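Long-range contacts in avidin-related protein 2 (Gallus gallus, PDB 1WBI), which binds biotin in a pocket at one end of an eight-stranded antiparallel beta barrel, as a tetrameric member of the avidin family: residues W13-G18 and G117-T122; N46-P51 and W71-S76; S78-Q83 and T96-R101. All coordinates share one frame; numbering follows the deposited sequence.

Overall arrangement
All three contacts belong to one closed antiparallel barrel and touch the same biotin. Contact 1, partly buried, joins the first strand to the last and closes the barrel; contact 3, wholly buried, pairs the two strands of the hairpin that precedes the last strand. Contact 3 is a regular backbone ladder, contact 1 a short pairing finished by side-chain bonds, and they meet where Asn-119 O approaches Thr-96 OG1 at 2.7 Å. Contact 2 is more peripheral, its centre about 14 Å from the centre of the chain, and joins a loop to the start of strand 50-56. At the ligand, contact 1 brings amides to the ureido ring, contact 2 aromatic carbon to the tail and a serine to the carboxylate, contact 3 Trp-98 and Ser-78 to the thiophane ring.

Contact 1 of 3, residues W13-G18 and G117-T122; sequences WDNDLG and GNNDFT. With BTN (biotin), chain I.
The closing seam of the avidin barrel lies here, where the first strand, at Asp-14 and Asn-15, pairs antiparallel with the last at Thr-122 and Phe-121. Asp-14 and Thr-122 form a hydrogen-bonded pair, Asp-14 N to Thr-122 O at 2.9 Å; water joins Asp-14 OD2 to Thr-122 OG1, and Gln-124 NE2 bonds Asp-14 OD1. Asn-15 and Phe-121 make the next, non-hydrogen-bonded pair: Asn-15 CB sits over one face of the Phe-121 ring, 3.6 Å from its centroid. Asn-15 CG lies between its backbone N and carbonyl carbon (chi1 77°), which stacks its amide on that of Asn-119, planes 13° apart. Both serve biotin: Asn-15 ND2 donates to its O3 at 3.0 Å, while Asn-119 OD1 accepts from its N1 at 2.9 Å. The Asn-119 amide is held from its other end, ND2 giving a nearly straight bond of 2.9 Å to Asp-16 OD1. That oxygen also takes Asp-120 N at 2.8 Å from the opposite face of the carboxylate. In the conformer described, Asp-16 thus probably orients this amide from the second shell. Leu-17 N, bonded to Asn-15 OD1, closes an Asx turn. Strand 20-23 flanks the seam through Met-21, strand 92-101 through Leu-94, Thr-96 and Trp-98.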
# COMPACT_ATOMS: atom_id res chain seq x y z
N TRP A 13 4.33 2.26 23.96
CA TRP A 13 4.50 1.22 22.95
C TRP A 13 5.83 1.41 22.21
O TRP A 13 6.17 2.54 21.88
CB TRP A 13 3.34 1.29 21.93
CG TRP A 13 1.98 1.15 22.50
CD1 TRP A 13 1.17 2.15 22.98
CD2 TRP A 13 1.23 -0.06 22.64
NE1 TRP A 13 -0.01 1.63 23.43
CE2 TRP A 13 0.00 0.27 23.23
CE3 TRP A 13 1.50 -1.39 22.34
CZ2 TRP A 13 -0.99 -0.71 23.51
CZ3 TRP A 13 0.53 -2.36 22.61
CH2 TRP A 13 -0.70 -2.01 23.20
N ASP A 14 6.53 0.31 21.94
CA ASP A 14 7.73 0.25 21.13
C ASP A 14 7.34 -0.31 19.77
O ASP A 14 6.46 -1.15 19.73
CB ASP A 14 8.72 -0.83 21.71
CG ASP A 14 9.35 -0.44 23.04
OD1 ASP A 14 9.92 0.66 23.12
OD2 ASP A 14 9.26 -1.25 23.99
N ASN A 15 8.01 0.03 18.68
CA ASN A 15 7.88 -0.75 17.45
C ASN A 15 9.16 -1.31 16.93
O ASN A 15 10.25 -1.04 17.51
CB ASN A 15 7.07 -0.00 16.36
CG ASN A 15 7.85 1.08 15.62
OD1 ASN A 15 9.09 1.14 15.63
ND2 ASN A 15 7.11 1.95 14.95
N ASP A 16 9.04 -2.08 15.85
CA ASP A 16 10.18 -2.83 15.31
C ASP A 16 11.22 -1.98 14.57
O ASP A 16 12.24 -2.52 14.14
CB ASP A 16 9.67 -3.93 14.38
CG ASP A 16 8.82 -3.36 13.26
OD1 ASP A 16 7.73 -2.81 13.57
OD2 ASP A 16 9.25 -3.47 12.10
N LEU A 17 10.99 -0.68 14.41
CA LEU A 17 12.04 0.21 13.93
C LEU A 17 12.71 0.97 15.06
O LEU A 17 13.56 1.81 14.80
CB LEU A 17 11.48 1.21 12.92
CG LEU A 17 11.05 0.61 11.60
CD1 LEU A 17 10.30 1.63 10.78
CD2 LEU A 17 12.24 0.06 10.76
N GLY A 18 12.37 0.67 16.31
CA GLY A 18 12.90 1.42 17.45
C GLY A 18 12.13 2.66 17.84
O GLY A 18 12.51 3.38 18.76
N GLY A 117 4.38 0.90 4.31
CA GLY A 117 5.10 -0.12 5.08
C GLY A 117 4.27 -0.65 6.23
O GLY A 117 3.03 -0.57 6.24
N ASN A 118 4.95 -1.28 7.16
CA ASN A 118 4.34 -2.00 8.25
C ASN A 118 5.09 -1.75 9.53
O ASN A 118 6.27 -1.39 9.53
CB ASN A 118 4.36 -3.51 7.94
CG ASN A 118 5.74 -4.01 7.57
OD1 ASN A 118 6.16 -3.95 6.42
ND2 ASN A 118 6.43 -4.54 8.55
N ASN A 119 4.43 -2.00 10.65
CA ASN A 119 5.09 -1.96 11.94
C ASN A 119 4.31 -2.80 12.92
O ASN A 119 3.07 -2.75 12.95
CB ASN A 119 5.18 -0.56 12.53
CG ASN A 119 6.37 0.26 12.05
OD1 ASN A 119 6.18 1.36 11.63
ND2 ASN A 119 7.61 -0.22 12.27
N ASP A 120 5.02 -3.54 13.74
CA ASP A 120 4.41 -4.22 14.89
C ASP A 120 4.80 -3.47 16.16
O ASP A 120 6.00 -3.13 16.35
CB ASP A 120 4.90 -5.63 15.01
CG ASP A 120 4.44 -6.53 13.85
OD1 ASP A 120 3.60 -6.15 13.03
OD2 ASP A 120 4.87 -7.69 13.87
N PHE A 121 3.84 -3.20 17.03
CA PHE A 121 4.09 -2.52 18.30
C PHE A 121 3.80 -3.47 19.45
O PHE A 121 2.83 -4.25 19.39
CB PHE A 121 3.20 -1.31 18.50
CG PHE A 121 3.41 -0.16 17.51
CD1 PHE A 121 4.04 1.01 17.90
CD2 PHE A 121 2.95 -0.25 16.20
CE1 PHE A 121 4.17 2.08 17.04
CE2 PHE A 121 3.08 0.78 15.34
CZ PHE A 121 3.71 1.97 15.74
N THR A 122 4.59 -3.35 20.51
CA THR A 122 4.36 -4.06 21.77
C THR A 122 4.42 -3.05 22.90
O THR A 122 5.01 -1.96 22.77
CB THR A 122 5.38 -5.16 22.01
OG1 THR A 122 6.69 -4.63 21.83
CG2 THR A 122 5.16 -6.32 21.02
C11 BTN I . 9.95 12.18 8.18
O11 BTN I . 9.96 13.36 7.69
O12 BTN I . 10.72 11.31 7.68
C10 BTN I . 9.02 11.93 9.31
C9 BTN I . 9.25 10.62 10.02
C8 BTN I . 8.64 9.42 9.28
C7 BTN I . 8.83 8.14 10.12
C2 BTN I . 8.16 6.86 9.55
S1 BTN I . 6.43 6.79 9.76
C6 BTN I . 6.44 5.07 9.23
C5 BTN I . 7.69 4.45 9.85
N1 BTN I . 7.41 3.93 11.15
C3 BTN I . 8.12 4.60 12.06
O3 BTN I . 8.06 4.32 13.36
N2 BTN I . 8.81 5.56 11.54
C4 BTN I . 8.71 5.56 10.11
O HOH W 1 7.90 -3.63 24.09
O HOH W 2 8.90 -1.95 9.76

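Contact 2 of 3, residues N46-P51 and W71-S76; sequences NITLSP and WNFSES. With BTN (biotin), chain I.
Ser-50 OG receives the backbone N-H of Asn-72 at 3.0 Å in a nearly straight bond, tying the start of strand 50-56 to the loop between strands 64-70 and 77-86 at the mouth of the avidin barrel. With OG anti to its carbonyl carbon (chi1 -61°), the hydroxyl also lies 3.5 Å from Trp-71 CE3. The Phe-73 ring is packed against the backbone of Asn-46 to Thr-48: Ile-47 CA stands over its centre, 3.8 Å from the centroid, and Ile-47 CG1 runs beside CZ. One water joins Asn-46 ND2 to Phe-73 O, and another joins Leu-49 O to Asn-72 ND2. The biotin tail lies over one face of the Trp-71 indole, C9 above its centre, while Phe-73 CZ comes within 3.6 Å of C10 of the ligand. The indole N-H is bonded to Ser-78 OG, and Trp-71 O accepts from His-57 of a neighbouring subunit. An alanine in place of Trp-71 would probably leave the tail without this flat apolar support and Ser-78 OG without its indole donor. At the carboxylate Ser-74 OG donates to biotin O11 at 2.8 Å and itself accepts Ser-76 N, closing an ST turn.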
# COMPACT_ATOMS: atom_id res chain seq x y z
N ASN A 46 17.06 15.84 12.26
CA ASN A 46 15.99 16.77 12.58
C ASN A 46 14.89 16.20 13.48
O ASN A 46 13.98 16.92 13.90
CB ASN A 46 15.31 17.24 11.30
CG ASN A 46 16.20 18.08 10.43
OD1 ASN A 46 17.25 18.55 10.89
ND2 ASN A 46 15.79 18.27 9.16
N ILE A 47 15.00 14.91 13.80
CA ILE A 47 13.92 14.27 14.56
C ILE A 47 13.62 14.97 15.88
O ILE A 47 14.54 15.33 16.63
CB ILE A 47 14.18 12.78 14.83
CG1 ILE A 47 14.21 12.01 13.51
CG2 ILE A 47 13.09 12.22 15.76
CD1 ILE A 47 14.76 10.62 13.58
N THR A 48 12.34 15.20 16.16
CA THR A 48 11.86 15.62 17.44
C THR A 48 10.52 14.94 17.64
O THR A 48 9.91 14.41 16.68
CB THR A 48 11.68 17.19 17.56
OG1 THR A 48 11.32 17.59 18.91
CG2 THR A 48 10.60 17.66 16.58
N LEU A 49 10.04 14.97 18.87
CA LEU A 49 8.75 14.39 19.19
C LEU A 49 7.65 15.07 18.36
O LEU A 49 7.77 16.23 17.93
CB LEU A 49 8.50 14.45 20.71
CG LEU A 49 8.33 15.84 21.32
CD1 LEU A 49 6.91 16.33 21.21
CD2 LEU A 49 8.72 15.80 22.81
N SER A 50 6.58 14.31 18.05
CA SER A 50 5.53 14.77 17.17
C SER A 50 4.20 14.24 17.64
O SER A 50 4.14 13.10 18.14
CB SER A 50 5.78 14.33 15.72
OG SER A 50 6.97 14.82 15.17
N PRO A 51 3.15 15.04 17.50
CA PRO A 51 1.82 14.72 17.99
C PRO A 51 1.08 13.70 17.10
O PRO A 51 1.22 13.71 15.87
CB PRO A 51 1.09 16.08 17.95
CG PRO A 51 1.73 16.79 16.89
CD PRO A 51 3.18 16.37 16.89
N TRP A 71 4.19 15.25 11.65
CA TRP A 71 5.62 15.36 11.95
C TRP A 71 5.96 16.83 12.20
O TRP A 71 5.68 17.69 11.37
CB TRP A 71 6.46 14.75 10.85
CG TRP A 71 6.13 13.29 10.66
CD1 TRP A 71 5.49 12.72 9.59
CD2 TRP A 71 6.35 12.24 11.59
NE1 TRP A 71 5.34 11.39 9.78
CE2 TRP A 71 5.85 11.05 11.01
CE3 TRP A 71 6.98 12.15 12.85
CZ2 TRP A 71 5.94 9.83 11.64
CZ3 TRP A 71 7.05 10.94 13.48
CH2 TRP A 71 6.53 9.78 12.88
N ASN A 72 6.59 17.11 13.34
CA ASN A 72 6.88 18.52 13.72
C ASN A 72 8.20 19.01 13.17
O ASN A 72 8.56 20.18 13.39
CB ASN A 72 6.90 18.68 15.25
CG ASN A 72 5.58 18.92 15.84
OD1 ASN A 72 4.53 18.91 15.15
ND2 ASN A 72 5.56 19.06 17.16
N PHE A 73 8.91 18.19 12.42
CA PHE A 73 10.24 18.52 11.90
C PHE A 73 10.36 18.41 10.36
O PHE A 73 11.44 18.51 9.80
CB PHE A 73 11.29 17.67 12.59
CG PHE A 73 11.08 16.18 12.42
CD1 PHE A 73 11.66 15.51 11.37
CD2 PHE A 73 10.32 15.46 13.36
CE1 PHE A 73 11.45 14.15 11.21
CE2 PHE A 73 10.16 14.12 13.19
CZ PHE A 73 10.72 13.48 12.13
N SER A 74 9.24 18.10 9.68
CA SER A 74 9.20 18.06 8.24
C SER A 74 7.80 18.43 7.82
O SER A 74 6.91 18.60 8.67
CB SER A 74 9.56 16.68 7.70
OG SER A 74 8.52 15.73 7.96
N GLU A 75 7.61 18.48 6.50
CA GLU A 75 6.27 18.70 5.93
C GLU A 75 5.40 17.47 5.73
O GLU A 75 4.25 17.56 5.24
CB GLU A 75 6.39 19.46 4.64
CG GLU A 75 6.90 20.90 4.86
CD GLU A 75 5.99 21.76 5.74
OE1 GLU A 75 4.74 21.59 5.85
OE2 GLU A 75 6.57 22.66 6.39
N SER A 76 5.92 16.34 6.15
CA SER A 76 5.27 15.03 5.99
C SER A 76 4.16 14.76 7.01
O SER A 76 4.13 15.36 8.10
CB SER A 76 6.35 13.93 6.15
OG SER A 76 5.88 12.58 6.03
C11 BTN I . 9.95 12.18 8.18
O11 BTN I . 9.96 13.36 7.69
O12 BTN I . 10.72 11.31 7.68
C10 BTN I . 9.02 11.93 9.31
C9 BTN I . 9.25 10.62 10.02
C8 BTN I . 8.64 9.42 9.28
C7 BTN I . 8.83 8.14 10.12
C2 BTN I . 8.16 6.86 9.55
S1 BTN I . 6.43 6.79 9.76
C6 BTN I . 6.44 5.07 9.23
C5 BTN I . 7.69 4.45 9.85
N1 BTN I . 7.41 3.93 11.15
C3 BTN I . 8.12 4.60 12.06
O3 BTN I . 8.06 4.32 13.36
N2 BTN I . 8.81 5.56 11.54
C4 BTN I . 8.71 5.56 10.11
O HOH W 3 13.19 16.97 8.25
O HOH W 4 8.17 18.79 18.77

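Contact 3 of 3, residues S78-Q83 and T96-R101; sequences SVFVGQ and TKWLQR. With BTN (biotin), chain I.
Phe-80 and Trp-98 lie side by side and point the same way, as a non-hydrogen-bonded pair of the antiparallel hairpin of strands 77-86 and 92-101. Trp-98 CB rests over one face of the Phe-80 ring, offset toward the rim and 3.9 Å from its centroid, while the ring planes are inclined at 50°. With CG set between its backbone N and carbonyl carbon (chi1 56°), the Trp-98 indole offers a face to biotin, whose C6 stands 3.2 Å above its centre. Phe-80 CZ approaches the same carbon at 3.8 Å, and Thr-96 OG1, hydrogen-bonded to Asn-119 O, lies at the edge of the Phe-80 ring. Two pairs along, on the same face, Ser-78 OG, bonded to Trp-71 NE1, lies 3.4 Å from Gln-100 CG and 3.3 Å from biotin S1. The extended Gln-100 side chain carries NE2, also bonded to Ser-76 OG, to a weak bond with biotin O12; its OE1 accepts from Arg-115. Backbone bonds pair Val-79 with Leu-99 and Val-81 with Lys-97; on the other face Val-79 CG2 packs on Leu-99 CB and meets Phe-80 of a neighbouring subunit. Aromatic rings thus meet the thiophane carbon C6 and a hydroxyl its sulfur, while Gln-100 reaches the carboxylate.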
# COMPACT_ATOMS: atom_id res chain seq x y z
N SER A 78 2.18 11.01 8.46
CA SER A 78 2.00 9.55 8.37
C SER A 78 0.67 9.14 8.98
O SER A 78 0.19 9.78 9.87
CB SER A 78 3.11 8.79 9.07
OG SER A 78 4.35 8.99 8.38
N VAL A 79 0.10 8.04 8.47
CA VAL A 79 -1.05 7.39 9.10
C VAL A 79 -0.77 5.92 9.27
O VAL A 79 -0.03 5.28 8.46
CB VAL A 79 -2.34 7.55 8.28
CG1 VAL A 79 -2.80 9.03 8.18
CG2 VAL A 79 -2.15 7.01 6.86
N PHE A 80 -1.26 5.39 10.39
CA PHE A 80 -1.14 3.99 10.78
C PHE A 80 -2.51 3.41 10.97
O PHE A 80 -3.38 4.03 11.58
CB PHE A 80 -0.37 3.88 12.11
CG PHE A 80 1.10 4.29 12.07
CD1 PHE A 80 2.07 3.34 12.07
CD2 PHE A 80 1.47 5.63 12.00
CE1 PHE A 80 3.44 3.72 12.05
CE2 PHE A 80 2.84 5.98 11.95
CZ PHE A 80 3.76 5.03 11.95
N VAL A 81 -2.72 2.17 10.52
CA VAL A 81 -4.01 1.47 10.79
C VAL A 81 -3.71 0.05 11.14
O VAL A 81 -2.76 -0.55 10.63
CB VAL A 81 -4.94 1.55 9.58
CG1 VAL A 81 -4.54 0.61 8.46
CG2 VAL A 81 -6.37 1.34 9.98
N GLY A 82 -4.47 -0.54 12.05
CA GLY A 82 -4.16 -1.88 12.45
C GLY A 82 -5.13 -2.48 13.41
O GLY A 82 -6.27 -1.99 13.54
N GLN A 83 -4.75 -3.64 13.94
CA GLN A 83 -5.53 -4.35 14.94
C GLN A 83 -4.65 -4.73 16.10
O GLN A 83 -3.49 -5.11 15.93
CB GLN A 83 -6.21 -5.58 14.28
CG GLN A 83 -7.25 -6.29 15.16
CD GLN A 83 -8.01 -7.39 14.43
OE1 GLN A 83 -7.80 -7.63 13.24
NE2 GLN A 83 -8.88 -8.10 15.15
N THR A 96 0.27 -3.29 12.46
CA THR A 96 -0.09 -2.11 11.69
C THR A 96 0.52 -2.07 10.30
O THR A 96 1.59 -2.67 10.00
CB THR A 96 0.27 -0.74 12.36
OG1 THR A 96 1.69 -0.49 12.27
CG2 THR A 96 -0.17 -0.71 13.82
N LYS A 97 -0.15 -1.32 9.44
CA LYS A 97 0.37 -0.88 8.16
C LYS A 97 0.27 0.63 8.14
O LYS A 97 -0.60 1.22 8.81
CB LYS A 97 -0.35 -1.53 6.99
CG LYS A 97 0.08 -3.02 6.98
CD LYS A 97 -0.62 -3.98 6.13
CE LYS A 97 -0.09 -5.41 6.22
NZ LYS A 97 1.65 -5.29 6.57
N TRP A 98 1.16 1.27 7.40
CA TRP A 98 1.24 2.71 7.36
C TRP A 98 1.46 3.24 5.98
O TRP A 98 1.99 2.53 5.09
CB TRP A 98 2.32 3.26 8.35
CG TRP A 98 3.72 2.74 8.18
CD1 TRP A 98 4.32 1.81 8.98
CD2 TRP A 98 4.69 3.12 7.20
NE1 TRP A 98 5.61 1.58 8.54
CE2 TRP A 98 5.86 2.40 7.46
CE3 TRP A 98 4.70 4.07 6.17
CZ2 TRP A 98 7.02 2.53 6.65
CZ3 TRP A 98 5.83 4.21 5.41
CH2 TRP A 98 7.00 3.44 5.65
N LEU A 99 1.08 4.50 5.83
CA LEU A 99 1.39 5.31 4.65
C LEU A 99 2.07 6.61 5.16
O LEU A 99 1.60 7.22 6.14
CB LEU A 99 0.12 5.70 3.87
CG LEU A 99 -0.72 4.55 3.31
CD1 LEU A 99 -2.03 5.13 2.77
CD2 LEU A 99 -0.02 3.85 2.25
N GLN A 100 3.17 6.97 4.51
CA GLN A 100 3.86 8.23 4.80
C GLN A 100 3.74 9.09 3.56
O GLN A 100 4.18 8.71 2.49
CB GLN A 100 5.33 8.04 5.17
CG GLN A 100 5.98 9.39 5.43
CD GLN A 100 7.45 9.32 5.71
OE1 GLN A 100 8.04 8.26 5.61
NE2 GLN A 100 8.07 10.48 6.00
N ARG A 101 3.12 10.26 3.71
CA ARG A 101 3.01 11.25 2.68
C ARG A 101 4.11 12.29 2.72
O ARG A 101 4.30 12.96 3.73
CB ARG A 101 1.65 11.98 2.77
CG ARG A 101 1.50 13.14 1.77
CD ARG A 101 1.30 12.65 0.39
NE ARG A 101 1.48 13.66 -0.61
CZ ARG A 101 0.87 13.69 -1.79
NH1 ARG A 101 -0.03 12.78 -2.10
NH2 ARG A 101 1.18 14.63 -2.66
C11 BTN I . 9.95 12.18 8.18
O11 BTN I . 9.96 13.36 7.69
O12 BTN I . 10.72 11.31 7.68
C10 BTN I . 9.02 11.93 9.31
C9 BTN I . 9.25 10.62 10.02
C8 BTN I . 8.64 9.42 9.28
C7 BTN I . 8.83 8.14 10.12
C2 BTN I . 8.16 6.86 9.55
S1 BTN I . 6.43 6.79 9.76
C6 BTN I . 6.44 5.07 9.23
C5 BTN I . 7.69 4.45 9.85
N1 BTN I . 7.41 3.93 11.15
C3 BTN I . 8.12 4.60 12.06
O3 BTN I . 8.06 4.32 13.36
N2 BTN I . 8.81 5.56 11.54
C4 BTN I . 8.71 5.56 10.11